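PDB 4OC8: restriction endonuclease AspBHI from Azoarcus sp., which probably binds modified DNA and cleaves it, acting as a modification-dependent restriction endonuclease. Local coordinates for residues A[175-184]-A[195-203]. Sequence-based numbering, arbitrary orientation.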
ATOM      1  N   LEU A 175     -18.122  14.378  -5.159  1.00 32.37           N
ATOM      2  CA  LEU A 175     -19.320  13.562  -4.966  1.00 24.34           C
ATOM      3  C   LEU A 175     -19.742  12.868  -6.260  1.00 28.34           C
ATOM      4  O   LEU A 175     -19.518  13.392  -7.346  1.00 30.13           O
ATOM      5  CB  LEU A 175     -20.470  14.423  -4.444  1.00 21.59           C
ATOM      6  CG  LEU A 175     -20.398  14.854  -2.980  1.00 26.77           C
ATOM      7  CD1 LEU A 175     -21.630  15.663  -2.598  1.00 30.12           C
ATOM      8  CD2 LEU A 175     -20.248  13.646  -2.077  1.00 22.18           C
ATOM      9  N   ASP A 176     -20.364  11.698  -6.136  1.00 36.04           N
ATOM     10  CA  ASP A 176     -20.840  10.937  -7.298  1.00 34.21           C
ATOM     11  C   ASP A 176     -22.098  11.538  -7.922  1.00 31.40           C
ATOM     12  O   ASP A 176     -23.204  11.078  -7.661  1.00 32.92           O
ATOM     13  CB  ASP A 176     -21.104   9.473  -6.938  1.00 26.83           C
ATOM     14  CG  ASP A 176     -21.348   8.604  -8.161  1.00 34.42           C
ATOM     15  OD1 ASP A 176     -21.336   9.130  -9.291  1.00 34.22           O
ATOM     16  OD2 ASP A 176     -21.552   7.381  -7.985  1.00 37.85           O
ATOM     17  N   GLU A 177     -21.908  12.547  -8.770  1.00 34.88           N
ATOM     18  CA  GLU A 177     -22.988  13.162  -9.532  1.00 34.19           C
ATOM     19  C   GLU A 177     -22.468  13.513 -10.919  1.00 35.06           C
ATOM     20  O   GLU A 177     -21.474  14.220 -11.040  1.00 38.68           O
ATOM     21  CB  GLU A 177     -23.493  14.432  -8.838  1.00 27.88           C
ATOM     22  CG  GLU A 177     -24.064  14.199  -7.446  1.00 42.77           C
ATOM     23  CD  GLU A 177     -25.403  13.464  -7.459  1.00 55.42           C
ATOM     24  OE1 GLU A 177     -26.098  13.483  -8.499  1.00 57.86           O
ATOM     25  OE2 GLU A 177     -25.767  12.871  -6.419  1.00 53.29           O
ATOM     26  N   ALA A 178     -23.133  13.030 -11.963  1.00 42.62           N
ATOM     27  CA  ALA A 178     -22.680  13.289 -13.330  1.00 36.40           C
ATOM     28  C   ALA A 178     -23.067  14.683 -13.818  1.00 34.45           C
ATOM     29  O   ALA A 178     -22.347  15.293 -14.610  1.00 35.84           O
ATOM     30  CB  ALA A 178     -23.205  12.226 -14.283  1.00 32.03           C
ATOM     31  N   VAL A 179     -24.207  15.184 -13.354  1.00 36.40           N
ATOM     32  CA  VAL A 179     -24.688  16.492 -13.792  1.00 36.46           C
ATOM     33  C   VAL A 179     -25.152  17.369 -12.633  1.00 37.06           C
ATOM     34  O   VAL A 179     -25.982  16.966 -11.812  1.00 35.27           O
ATOM     35  CB  VAL A 179     -25.838  16.373 -14.814  1.00 29.62           C
ATOM     36  CG1 VAL A 179     -26.298  17.751 -15.234  1.00 32.56           C
ATOM     37  CG2 VAL A 179     -25.400  15.565 -16.032  1.00 27.25           C
ATOM     38  N   ILE A 180     -24.603  18.576 -12.574  1.00 32.78           N
ATOM     39  CA  ILE A 180     -25.001  19.544 -11.565  1.00 40.47           C
ATOM     40  C   ILE A 180     -25.852  20.632 -12.214  1.00 42.00           C
ATOM     41  O   ILE A 180     -25.371  21.375 -13.068  1.00 46.14           O
ATOM     42  CB  ILE A 180     -23.774  20.181 -10.895  1.00 38.47           C
ATOM     43  CG1 ILE A 180     -22.772  19.097 -10.497  1.00 34.35           C
ATOM     44  CG2 ILE A 180     -24.194  21.001  -9.695  1.00 36.21           C
ATOM     45  CD1 ILE A 180     -23.317  18.111  -9.496  1.00 35.48           C
ATOM     46  N   PRO A 181     -27.129  20.715 -11.816  1.00 37.47           N
ATOM     47  CA  PRO A 181     -28.076  21.671 -12.392  1.00 35.70           C
ATOM     48  C   PRO A 181     -27.589  23.096 -12.197  1.00 38.06           C
ATOM     49  O   PRO A 181     -27.311  23.474 -11.060  1.00 44.69           O
ATOM     50  CB  PRO A 181     -29.338  21.448 -11.553  1.00 38.45           C
ATOM     51  CG  PRO A 181     -29.204  20.076 -11.008  1.00 29.70           C
ATOM     52  CD  PRO A 181     -27.744  19.898 -10.758  1.00 43.95           C
ATOM     53  N   ARG A 182     -27.485  23.876 -13.270  1.00 37.06           N
ATOM     54  CA  ARG A 182     -27.085  25.272 -13.134  1.00 40.43           C
ATOM     55  C   ARG A 182     -28.159  26.090 -12.418  1.00 42.92           C
ATOM     56  O   ARG A 182     -27.857  27.111 -11.796  1.00 48.00           O
ATOM     57  CB  ARG A 182     -26.721  25.901 -14.484  1.00 47.89           C
ATOM     58  CG  ARG A 182     -27.876  26.081 -15.449  1.00 51.37           C
ATOM     59  CD  ARG A 182     -27.471  26.983 -16.612  1.00 50.15           C
ATOM     60  NE  ARG A 182     -27.555  28.400 -16.266  1.00 66.70           N
ATOM     61  CZ  ARG A 182     -26.625  29.303 -16.561  1.00 62.10           C
ATOM     62  NH1 ARG A 182     -25.525  28.939 -17.207  1.00 56.10           N
ATOM     63  NH2 ARG A 182     -26.794  30.571 -16.206  1.00 52.35           N
ATOM     64  N   ALA A 183     -29.405  25.634 -12.501  1.00 37.93           N
ATOM     65  CA  ALA A 183     -30.494  26.232 -11.737  1.00 35.60           C
ATOM     66  C   ALA A 183     -30.177  26.210 -10.241  1.00 43.80           C
ATOM     67  O   ALA A 183     -30.347  27.213  -9.546  1.00 45.39           O
ATOM     68  CB  ALA A 183     -31.789  25.502 -12.008  1.00 42.62           C
ATOM     69  N   TRP A 184     -29.707  25.062  -9.756  1.00 48.03           N
ATOM     70  CA  TRP A 184     -29.345  24.902  -8.350  1.00 46.52           C
ATOM     71  C   TRP A 184     -28.155  25.773  -7.990  1.00 47.18           C
ATOM     72  O   TRP A 184     -28.134  26.414  -6.933  1.00 47.20           O
ATOM     73  CB  TRP A 184     -29.011  23.443  -8.042  1.00 41.08           C
ATOM     74  CG  TRP A 184     -28.655  23.196  -6.603  1.00 43.72           C
ATOM     75  CD1 TRP A 184     -29.474  23.339  -5.519  1.00 48.85           C
ATOM     76  CD2 TRP A 184     -27.393  22.743  -6.093  1.00 49.21           C
ATOM     77  NE1 TRP A 184     -28.800  23.012  -4.367  1.00 53.33           N
ATOM     78  CE2 TRP A 184     -27.520  22.640  -4.693  1.00 52.97           C
ATOM     79  CE3 TRP A 184     -26.167  22.418  -6.684  1.00 48.22           C
ATOM     80  CZ2 TRP A 184     -26.467  22.226  -3.874  1.00 45.53           C
ATOM     81  CZ3 TRP A 184     -25.125  22.006  -5.870  1.00 35.64           C
ATOM     82  CH2 TRP A 184     -25.283  21.913  -4.482  1.00 43.69           C
ATOM     83  N   GLY A 195     -34.448  22.805  -3.787  1.00 55.28           N
ATOM     84  CA  GLY A 195     -34.707  21.383  -3.708  1.00 53.76           C
ATOM     85  C   GLY A 195     -34.159  20.663  -4.921  1.00 56.89           C
ATOM     86  O   GLY A 195     -34.487  19.502  -5.166  1.00 63.08           O
ATOM     87  N   LEU A 196     -33.331  21.363  -5.692  1.00 50.96           N
ATOM     88  CA  LEU A 196     -32.674  20.758  -6.845  1.00 50.77           C
ATOM     89  C   LEU A 196     -31.287  20.231  -6.485  1.00 50.31           C
ATOM     90  O   LEU A 196     -30.489  19.907  -7.367  1.00 46.97           O
ATOM     91  CB  LEU A 196     -32.571  21.751  -8.006  1.00 55.25           C
ATOM     92  CG  LEU A 196     -33.826  21.992  -8.849  1.00 62.29           C
ATOM     93  CD1 LEU A 196     -34.779  22.948  -8.145  1.00 58.74           C
ATOM     94  CD2 LEU A 196     -33.466  22.508 -10.243  1.00 45.62           C
ATOM     95  N   ALA A 197     -31.004  20.152  -5.186  1.00 47.02           N
ATOM     96  CA  ALA A 197     -29.724  19.642  -4.709  1.00 47.86           C
ATOM     97  C   ALA A 197     -29.549  18.179  -5.092  1.00 51.62           C
ATOM     98  O   ALA A 197     -30.467  17.375  -4.917  1.00 60.01           O
ATOM     99  CB  ALA A 197     -29.615  19.806  -3.202  1.00 48.24           C
ATOM    100  N   PRO A 198     -28.372  17.831  -5.633  1.00 43.40           N
ATOM    101  CA  PRO A 198     -28.045  16.435  -5.947  1.00 42.89           C
ATOM    102  C   PRO A 198     -28.184  15.550  -4.718  1.00 40.01           C
ATOM    103  O   PRO A 198     -28.010  16.028  -3.595  1.00 48.73           O
ATOM    104  CB  PRO A 198     -26.584  16.514  -6.388  1.00 30.34           C
ATOM    105  CG  PRO A 198     -26.465  17.878  -6.976  1.00 33.42           C
ATOM    106  CD  PRO A 198     -27.336  18.759  -6.116  1.00 39.32           C
ATOM    107  N   VAL A 199     -28.508  14.280  -4.932  1.00 35.29           N
ATOM    108  CA  VAL A 199     -28.784  13.368  -3.830  1.00 38.14           C
ATOM    109  C   VAL A 199     -27.568  13.220  -2.919  1.00 45.30           C
ATOM    110  O   VAL A 199     -27.702  13.222  -1.695  1.00 44.22           O
ATOM    111  CB  VAL A 199     -29.214  11.972  -4.334  1.00 27.43           C
ATOM    112  CG1 VAL A 199     -29.644  11.104  -3.174  1.00 20.81           C
ATOM    113  CG2 VAL A 199     -30.330  12.093  -5.345  1.00 26.12           C
ATOM    114  N   ALA A 200     -26.387  13.096  -3.521  1.00 32.03           N
ATOM    115  CA  ALA A 200     -25.152  12.942  -2.757  1.00 35.47           C
ATOM    116  C   ALA A 200     -24.902  14.146  -1.838  1.00 40.88           C
ATOM    117  O   ALA A 200     -24.420  13.999  -0.704  1.00 35.72           O
ATOM    118  CB  ALA A 200     -23.970  12.717  -3.698  1.00 31.25           C
ATOM    119  N   TRP A 201     -25.255  15.333  -2.325  1.00 39.65           N
ATOM    120  CA  TRP A 201     -25.117  16.544  -1.531  1.00 35.91           C
ATOM    121  C   TRP A 201     -26.048  16.546  -0.321  1.00 40.56           C
ATOM    122  O   TRP A 201     -25.606  16.805   0.797  1.00 43.10           O
ATOM    123  CB  TRP A 201     -25.339  17.799  -2.373  1.00 32.71           C
ATOM    124  CG  TRP A 201     -25.141  19.049  -1.571  1.00 37.66           C
ATOM    125  CD1 TRP A 201     -26.107  19.785  -0.950  1.00 34.82           C
ATOM    126  CD2 TRP A 201     -23.895  19.692  -1.275  1.00 39.97           C
ATOM    127  NE1 TRP A 201     -25.543  20.853  -0.300  1.00 35.04           N
ATOM    128  CE2 TRP A 201     -24.186  20.819  -0.482  1.00 42.73           C
ATOM    129  CE3 TRP A 201     -22.563  19.427  -1.608  1.00 39.77           C
ATOM    130  CZ2 TRP A 201     -23.192  21.680  -0.015  1.00 37.55           C
ATOM    131  CZ3 TRP A 201     -21.577  20.289  -1.145  1.00 36.15           C
ATOM    132  CH2 TRP A 201     -21.899  21.398  -0.358  1.00 36.36           C
ATOM    133  N   ASN A 202     -27.329  16.258  -0.541  1.00 37.75           N
ATOM    134  CA  ASN A 202     -28.287  16.207   0.563  1.00 40.36           C
ATOM    135  C   ASN A 202     -27.894  15.146   1.576  1.00 40.27           C
ATOM    136  O   ASN A 202     -28.001  15.352   2.786  1.00 39.65           O
ATOM    137  CB  ASN A 202     -29.706  15.943   0.055  1.00 41.55           C
ATOM    138  CG  ASN A 202     -30.297  17.131  -0.672  1.00 44.22           C
ATOM    139  OD1 ASN A 202     -30.048  18.281  -0.309  1.00 55.77           O
ATOM    140  ND2 ASN A 202     -31.085  16.861  -1.709  1.00 36.57           N
ATOM    141  N   ALA A 203     -27.435  14.008   1.065  1.00 37.47           N
ATOM    142  CA  ALA A 203     -26.953  12.919   1.899  1.00 35.79           C
ATOM    143  C   ALA A 203     -25.817  13.402   2.788  1.00 44.25           C
ATOM    144  O   ALA A 203     -25.801  13.134   3.999  1.00 45.60           O
ATOM    145  CB  ALA A 203     -26.496  11.761   1.039  1.00 23.43           C
TER
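W184 lies against L196, A197 and P198, and its side chain can be traced outward from the backbone. CB meets CB of L196 at 3.9 Å; with CG anti to the backbone N, the indole extends along the loop that leads into helix 199-207. CG lies by L196 O, CD1 by the L196 carbonyl carbon, and NE1 is 3.5 Å from A197 CB, with CE2 near the same methyl. Two CH-pi contacts cover one face: A197 CA stands 3.7 Å from the five-membered ring centroid, and P198 CD, over CD2, CE3 and CZ3, 3.8 Å from the six-membered one, 7° off its normal. At the tip, CZ2 and CH2 of W184 meet the face of W201 edge-to-face, the W184 and W201 planes at 65°. Were W184 an alanine, A197 and P198 would probably lose their aromatic cover, and the face of W201 the indole edge that meets it. Earlier in the same segment, E177, bent at chi2, accepts the first-turn N-H of A200 through OE2 (N to OE2 3.0 Å, 164° at the hydrogen), from the anti side and out of the carboxylate plane. L175 CD1 lies 4.0 Å from CE3 at W201's edge. L175, I180 and W201 pack on strand 133-142, while W184 brings helix 182-189 onto the loop before helix 199-207.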